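Long-range contacts in MmeI (Methylophilus methylotrophus, PDB 5HR4), which acts on DNA as a Type IIL restriction-modification enzyme, probably methylating adenine at N6 with S-adenosyl-L-methionine as methyl donor: residues R757-I762 with G854-K859; K842-Y847 with S863-A868. All coordinates share one frame; numbering follows the deposited sequence.

Interaction 1 (R757-I762 with G854-K859). With nucleotides of chain C.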
loop_
_atom_site.group_PDB
_atom_site.type_symbol
_atom_site.label_atom_id
_atom_site.label_comp_id
_atom_site.label_asym_id
_atom_site.label_seq_id
_atom_site.Cartn_x
_atom_site.Cartn_y
_atom_site.Cartn_z
ATOM N N ARG A 757 -19.816 11.515 5.507
ATOM C CA ARG A 757 -20.520 12.629 6.120
ATOM C C ARG A 757 -19.916 13.942 5.649
ATOM O O ARG A 757 -18.718 14.032 5.384
ATOM C CB ARG A 757 -20.455 12.548 7.650
ATOM C CG ARG A 757 -21.000 11.249 8.201
ATOM C CD ARG A 757 -21.402 11.331 9.660
ATOM N NE ARG A 757 -21.657 9.984 10.150
ATOM C CZ ARG A 757 -20.771 9.259 10.819
ATOM N NH1 ARG A 757 -19.578 9.770 11.103
ATOM N NH2 ARG A 757 -21.076 8.026 11.198
ATOM N N GLN A 758 -20.760 14.963 5.527
ATOM C CA GLN A 758 -20.293 16.261 5.065
ATOM C C GLN A 758 -19.769 17.103 6.216
ATOM O O GLN A 758 -19.041 18.077 5.989
ATOM C CB GLN A 758 -21.420 16.996 4.320
ATOM N N PHE A 759 -20.146 16.749 7.441
ATOM C CA PHE A 759 -19.681 17.377 8.666
ATOM C C PHE A 759 -19.289 16.270 9.633
ATOM O O PHE A 759 -19.917 15.207 9.651
ATOM C CB PHE A 759 -20.771 18.256 9.280
ATOM C CG PHE A 759 -21.459 19.146 8.290
ATOM C CD1 PHE A 759 -20.932 20.392 7.973
ATOM C CD2 PHE A 759 -22.628 18.736 7.659
ATOM C CE1 PHE A 759 -21.563 21.223 7.035
ATOM C CE2 PHE A 759 -23.273 19.559 6.730
ATOM C CZ PHE A 759 -22.735 20.804 6.422
ATOM N N ILE A 760 -18.246 16.508 10.423
ATOM C CA ILE A 760 -17.918 15.597 11.517
ATOM C C ILE A 760 -18.895 15.844 12.657
ATOM O O ILE A 760 -18.922 16.951 13.212
ATOM C CB ILE A 760 -16.474 15.772 11.998
ATOM C CG1 ILE A 760 -15.490 15.376 10.908
ATOM C CG2 ILE A 760 -16.209 14.889 13.197
ATOM C CD1 ILE A 760 -14.071 15.355 11.385
ATOM N N PRO A 761 -19.717 14.856 13.033
ATOM C CA PRO A 761 -20.618 15.030 14.186
ATOM C C PRO A 761 -19.878 15.359 15.468
ATOM O O PRO A 761 -19.204 14.499 16.040
ATOM C CB PRO A 761 -21.315 13.668 14.307
ATOM C CG PRO A 761 -21.071 12.985 12.998
ATOM C CD PRO A 761 -19.783 13.499 12.472
ATOM N N ILE A 762 -20.003 16.594 15.931
ATOM C CA ILE A 762 -19.424 17.020 17.194
ATOM C C ILE A 762 -20.555 17.443 18.142
ATOM O O ILE A 762 -21.700 17.606 17.737
ATOM C CB ILE A 762 -18.419 18.160 16.974
ATOM C CG1 ILE A 762 -19.127 19.368 16.387
ATOM C CG2 ILE A 762 -17.335 17.723 16.005
ATOM C CD1 ILE A 762 -18.179 20.462 16.071
ATOM N N GLY A 854 -27.249 8.737 12.527
ATOM C CA GLY A 854 -28.472 8.790 11.741
ATOM C C GLY A 854 -28.819 10.186 11.273
ATOM O O GLY A 854 -29.346 10.361 10.171
ATOM N N LEU A 855 -28.502 11.199 12.079
ATOM C CA LEU A 855 -28.811 12.571 11.702
ATOM C C LEU A 855 -27.828 13.137 10.694
ATOM O O LEU A 855 -28.200 14.014 9.910
ATOM C CB LEU A 855 -28.843 13.473 12.929
ATOM C CG LEU A 855 -30.171 13.455 13.689
ATOM C CD1 LEU A 855 -29.961 13.781 15.148
ATOM C CD2 LEU A 855 -31.101 14.454 13.067
ATOM N N TYR A 856 -26.575 12.671 10.694
ATOM C CA TYR A 856 -25.565 13.241 9.806
ATOM C C TYR A 856 -25.174 12.331 8.651
ATOM O O TYR A 856 -24.259 12.669 7.892
ATOM C CB TYR A 856 -24.329 13.648 10.605
ATOM C CG TYR A 856 -24.473 14.995 11.273
ATOM C CD1 TYR A 856 -25.274 15.158 12.399
ATOM C CD2 TYR A 856 -23.815 16.109 10.772
ATOM C CE1 TYR A 856 -25.401 16.397 13.006
ATOM C CE2 TYR A 856 -23.938 17.351 11.373
ATOM C CZ TYR A 856 -24.726 17.490 12.487
ATOM O OH TYR A 856 -24.837 18.732 13.068
ATOM N N ASP A 857 -25.833 11.204 8.484
ATOM C CA ASP A 857 -25.784 10.537 7.199
ATOM C C ASP A 857 -26.464 11.428 6.157
ATOM O O ASP A 857 -27.621 11.825 6.360
ATOM C CB ASP A 857 -26.477 9.191 7.319
ATOM C CG ASP A 857 -26.757 8.557 5.983
ATOM O OD1 ASP A 857 -26.084 8.908 4.979
ATOM O OD2 ASP A 857 -27.661 7.691 5.949
ATOM N N PRO A 858 -25.795 11.791 5.056
ATOM C CA PRO A 858 -26.398 12.779 4.136
ATOM C C PRO A 858 -27.559 12.235 3.299
ATOM O O PRO A 858 -28.369 13.030 2.803
ATOM C CB PRO A 858 -25.213 13.224 3.268
ATOM C CG PRO A 858 -24.242 12.124 3.352
ATOM C CD PRO A 858 -24.387 11.520 4.723
ATOM N N LYS A 859 -27.682 10.916 3.148
ATOM C CA LYS A 859 -28.933 10.338 2.668
ATOM C C LYS A 859 -30.098 10.686 3.596
ATOM O O LYS A 859 -31.068 11.322 3.184
ATOM C CB LYS A 859 -28.778 8.820 2.543
ATOM P P DG C 6 -18.393 5.599 12.465
ATOM O OP1 DG C 6 -19.637 5.018 13.021
ATOM O OP2 DG C 6 -18.408 6.929 11.792
ATOM O "O5'" DG C 6 -17.164 5.670 13.511
ATOM C "C5'" DG C 6 -17.291 5.218 14.812
ATOM C "C4'" DG C 6 -16.133 4.308 15.197
ATOM O "O4'" DG C 6 -15.720 3.481 14.098
ATOM C "C3'" DG C 6 -14.871 4.980 15.736
ATOM O "O3'" DG C 6 -14.536 4.287 16.882
ATOM C "C2'" DG C 6 -13.836 4.734 14.649
ATOM C "C1'" DG C 6 -14.312 3.414 14.065
ATOM N N9 DG C 6 -13.954 3.245 12.671
ATOM C C8 DG C 6 -14.583 3.846 11.606
ATOM N N7 DG C 6 -14.082 3.512 10.460
ATOM C C5 DG C 6 -13.057 2.629 10.774
ATOM C C6 DG C 6 -12.171 1.939 9.925
ATOM O O6 DG C 6 -12.110 1.979 8.697
ATOM N N1 DG C 6 -11.282 1.145 10.635
ATOM C C2 DG C 6 -11.256 1.023 12.004
ATOM N N2 DG C 6 -10.325 0.198 12.502
ATOM N N3 DG C 6 -12.092 1.664 12.822
ATOM C C4 DG C 6 -12.960 2.453 12.136
#
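Tyr856, the last residue of helix 852-856, meets Arg757, Phe759 and Pro761, and supplies most of the second segment's share of the contact. Its ring turns one edge to Phe759: CE2 of Tyr856 lies 3.9 Å from Phe759 CB, and the two side chains cross at about a right angle. Nearer the backbone, Tyr856 CB rests 4.1 Å from CG of Pro761, whose compact apolar ring packs beside it. A tyrosine fits because its aromatic carbons pack here while its OH reaches past them to hydrogen bond with Arg844 and His869. The carbonyl of Tyr856 faces the aliphatic part of Arg757, with Tyr856 O 3.6 Å from Arg757 CG, and Tyr856 CB lies 3.9 Å from Arg757 CD. With CG anti to its own carbonyl carbon (chi1 -57°) and the chain extended from CG to NE, Arg757 runs past Tyr856 to the DNA backbone. The contact joins the target recognition domain to the C-terminal domain, and Arg757 also reaches the DNA: NH1 (3.1 Å) and NH2 (2.9 Å) of Arg757 both donate to the one oxygen OP2 of DG6 of chain C, a forked grip with bent bonds. A leucine in place of Arg757 would probably deprive OP2 of these two donors and of the positive charge they carry, and keep only part of the packing against Tyr856. Asp857, where the chain leaves the helix, has its CA nearest that of Arg757 and forms an Asx turn: its OD1 accepts from Lys859 N, which comes from above the carboxylate plane. Within that turn Pro858 needs no amide donor and sets its CD 4.3 Å from Arg757 CA, at the exposed border of the contact.

Interaction 2 (K842-Y847 with S863-A868)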
loop_
_atom_site.group_PDB
_atom_site.type_symbol
_atom_site.label_atom_id
_atom_site.label_comp_id
_atom_site.label_asym_id
_atom_site.label_seq_id
_atom_site.Cartn_x
_atom_site.Cartn_y
_atom_site.Cartn_z
ATOM N N LYS A 842 -30.880 22.948 18.197
ATOM C CA LYS A 842 -32.320 22.717 18.260
ATOM C C LYS A 842 -32.755 21.720 17.194
ATOM O O LYS A 842 -33.487 20.765 17.485
ATOM C CB LYS A 842 -33.076 24.037 18.112
ATOM N N ALA A 843 -32.282 21.916 15.955
ATOM C CA ALA A 843 -32.629 21.020 14.854
ATOM C C ALA A 843 -32.354 19.565 15.215
ATOM O O ALA A 843 -33.151 18.672 14.889
ATOM C CB ALA A 843 -31.852 21.422 13.598
ATOM N N ARG A 844 -31.228 19.315 15.901
ATOM C CA ARG A 844 -30.898 17.972 16.377
ATOM C C ARG A 844 -31.906 17.483 17.407
ATOM O O ARG A 844 -32.405 16.354 17.315
ATOM C CB ARG A 844 -29.498 17.963 16.986
ATOM C CG ARG A 844 -28.339 17.940 16.007
ATOM C CD ARG A 844 -27.048 18.247 16.753
ATOM N NE ARG A 844 -25.875 18.212 15.891
ATOM C CZ ARG A 844 -24.629 18.198 16.351
ATOM N NH1 ARG A 844 -24.407 18.226 17.661
ATOM N NH2 ARG A 844 -23.608 18.160 15.504
ATOM N N SER A 845 -32.202 18.317 18.411
ATOM C CA SER A 845 -33.105 17.907 19.492
ATOM C C SER A 845 -34.446 17.396 18.960
ATOM O O SER A 845 -34.947 16.366 19.425
ATOM C CB SER A 845 -33.321 19.065 20.473
ATOM N N ASN A 846 -35.023 18.072 17.953
ATOM C CA ASN A 846 -36.336 17.705 17.409
ATOM C C ASN A 846 -36.418 16.299 16.819
ATOM O O ASN A 846 -37.382 15.980 16.118
ATOM C CB ASN A 846 -36.770 18.680 16.312
ATOM C CG ASN A 846 -37.063 20.069 16.838
ATOM O OD1 ASN A 846 -37.660 20.236 17.909
ATOM N ND2 ASN A 846 -36.639 21.080 16.085
ATOM N N TYR A 847 -35.421 15.453 17.071
ATOM C CA TYR A 847 -35.378 14.101 16.512
ATOM C C TYR A 847 -34.838 13.202 17.614
ATOM O O TYR A 847 -33.671 12.804 17.590
ATOM C CB TYR A 847 -34.522 14.023 15.247
ATOM C CG TYR A 847 -35.113 14.784 14.081
ATOM C CD1 TYR A 847 -34.881 16.155 13.929
ATOM C CD2 TYR A 847 -35.921 14.141 13.136
ATOM C CE1 TYR A 847 -35.439 16.864 12.869
ATOM C CE2 TYR A 847 -36.482 14.842 12.071
ATOM C CZ TYR A 847 -36.239 16.201 11.946
ATOM O OH TYR A 847 -36.795 16.897 10.901
ATOM N N SER A 863 -34.100 17.683 6.570
ATOM C CA SER A 863 -33.859 18.949 5.881
ATOM C C SER A 863 -33.794 20.110 6.867
ATOM O O SER A 863 -33.167 21.141 6.583
ATOM C CB SER A 863 -34.928 19.198 4.810
ATOM O OG SER A 863 -36.241 19.093 5.335
ATOM N N GLU A 864 -34.428 19.966 8.026
ATOM C CA GLU A 864 -34.344 21.024 9.023
ATOM C C GLU A 864 -32.916 21.187 9.543
ATOM O O GLU A 864 -32.491 22.308 9.853
ATOM C CB GLU A 864 -35.325 20.735 10.163
ATOM C CG GLU A 864 -35.426 21.829 11.203
ATOM C CD GLU A 864 -35.996 21.319 12.512
ATOM O OE1 GLU A 864 -36.515 20.175 12.532
ATOM O OE2 GLU A 864 -35.903 22.056 13.521
ATOM N N LEU A 865 -32.149 20.088 9.614
ATOM C CA LEU A 865 -30.757 20.194 10.044
ATOM C C LEU A 865 -29.892 20.782 8.943
ATOM O O LEU A 865 -29.069 21.673 9.196
ATOM C CB LEU A 865 -30.223 18.828 10.469
ATOM C CG LEU A 865 -28.830 18.833 11.121
ATOM C CD1 LEU A 865 -28.737 19.815 12.274
ATOM C CD2 LEU A 865 -28.466 17.433 11.576
ATOM N N LEU A 866 -30.076 20.305 7.710
ATOM C CA LEU A 866 -29.332 20.860 6.585
ATOM C C LEU A 866 -29.483 22.373 6.520
ATOM O O LEU A 866 -28.516 23.090 6.227
ATOM C CB LEU A 866 -29.807 20.222 5.284
ATOM C CG LEU A 866 -29.064 20.758 4.072
ATOM C CD1 LEU A 866 -27.540 20.605 4.251
ATOM C CD2 LEU A 866 -29.558 20.046 2.831
ATOM N N LYS A 867 -30.686 22.879 6.825
ATOM C CA LYS A 867 -30.920 24.312 6.731
ATOM C C LYS A 867 -30.086 25.070 7.758
ATOM O O LYS A 867 -29.360 26.012 7.407
ATOM C CB LYS A 867 -32.412 24.607 6.894
ATOM N N ALA A 868 -30.154 24.653 9.030
ATOM C CA ALA A 868 -29.344 25.293 10.064
ATOM C C ALA A 868 -27.864 25.265 9.703
ATOM O O ALA A 868 -27.148 26.256 9.914
ATOM C CB ALA A 868 -29.580 24.621 11.420
#
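Ala843 and Leu865 bring two antiparallel helices of the C-terminal domain together, the last turn of helix 827-845 against the first turns of helix 863-880, in a helical hairpin whose connection carries the short helix 852-856. The two CA atoms are 5.2 Å apart, a close approach that the small alanine side chain permits. Leu865 has CG anti to its backbone N (chi1 -172°), and the second torsion then sets CD1 3.7 Å from Ala843 CB; the same methyl also reaches CG of Arg844, 4.2 Å away. Arg844 itself points its CB away from the partner helix and offers only this aliphatic part, for its guanidinium is engaged by Tyr856 and Ile762. A second alanine, Ala868, one turn further along, meets Ala843 loosely through its CB and lies against Ala839 and Ile840, its small side chain fitting the close approach of the helices.

On the solvent side the contact turns polar. Glu864 extends fully (chi1 -175°), laying its carboxylate across the end of helix 827-845, where OE2 lies 3.7 Å from Ala843 CA. Asn846, the first residue beyond that helix, folds its amide beside its own backbone N and donates from ND2 to OE2 at 2.8 Å, in the amide plane and on the syn lone pair of the acid, though the bond is bent (131°). Amide and carboxylate are nearly coplanar, as suits such a pairing. The other oxygen, Glu864 OE1, sits at the ring edge of Tyr847, 3.5 Å from CE1.

The two contacts interlock along the chain, their segments alternating, and their centres are 12 Å apart. Arg844 of interaction 2 is the bridge: NH1 probably hydrogen bonds to Ile762 O and NH2 to Tyr856 OH, each at 2.8 Å, so one guanidinium ties the end of helix 827-845 to both segments of interaction 1. Leu865 CD2 adds apolar contact, 3.5 Å from Tyr856 CE1, so Tyr856 touches both Arg844 and Leu865 of interaction 2. Interaction 1 reaches the DNA directly, whereas the nearest atom of interaction 2 lies about 13 Å from it. Both are remote from the sinefungin pocket and the calcium site.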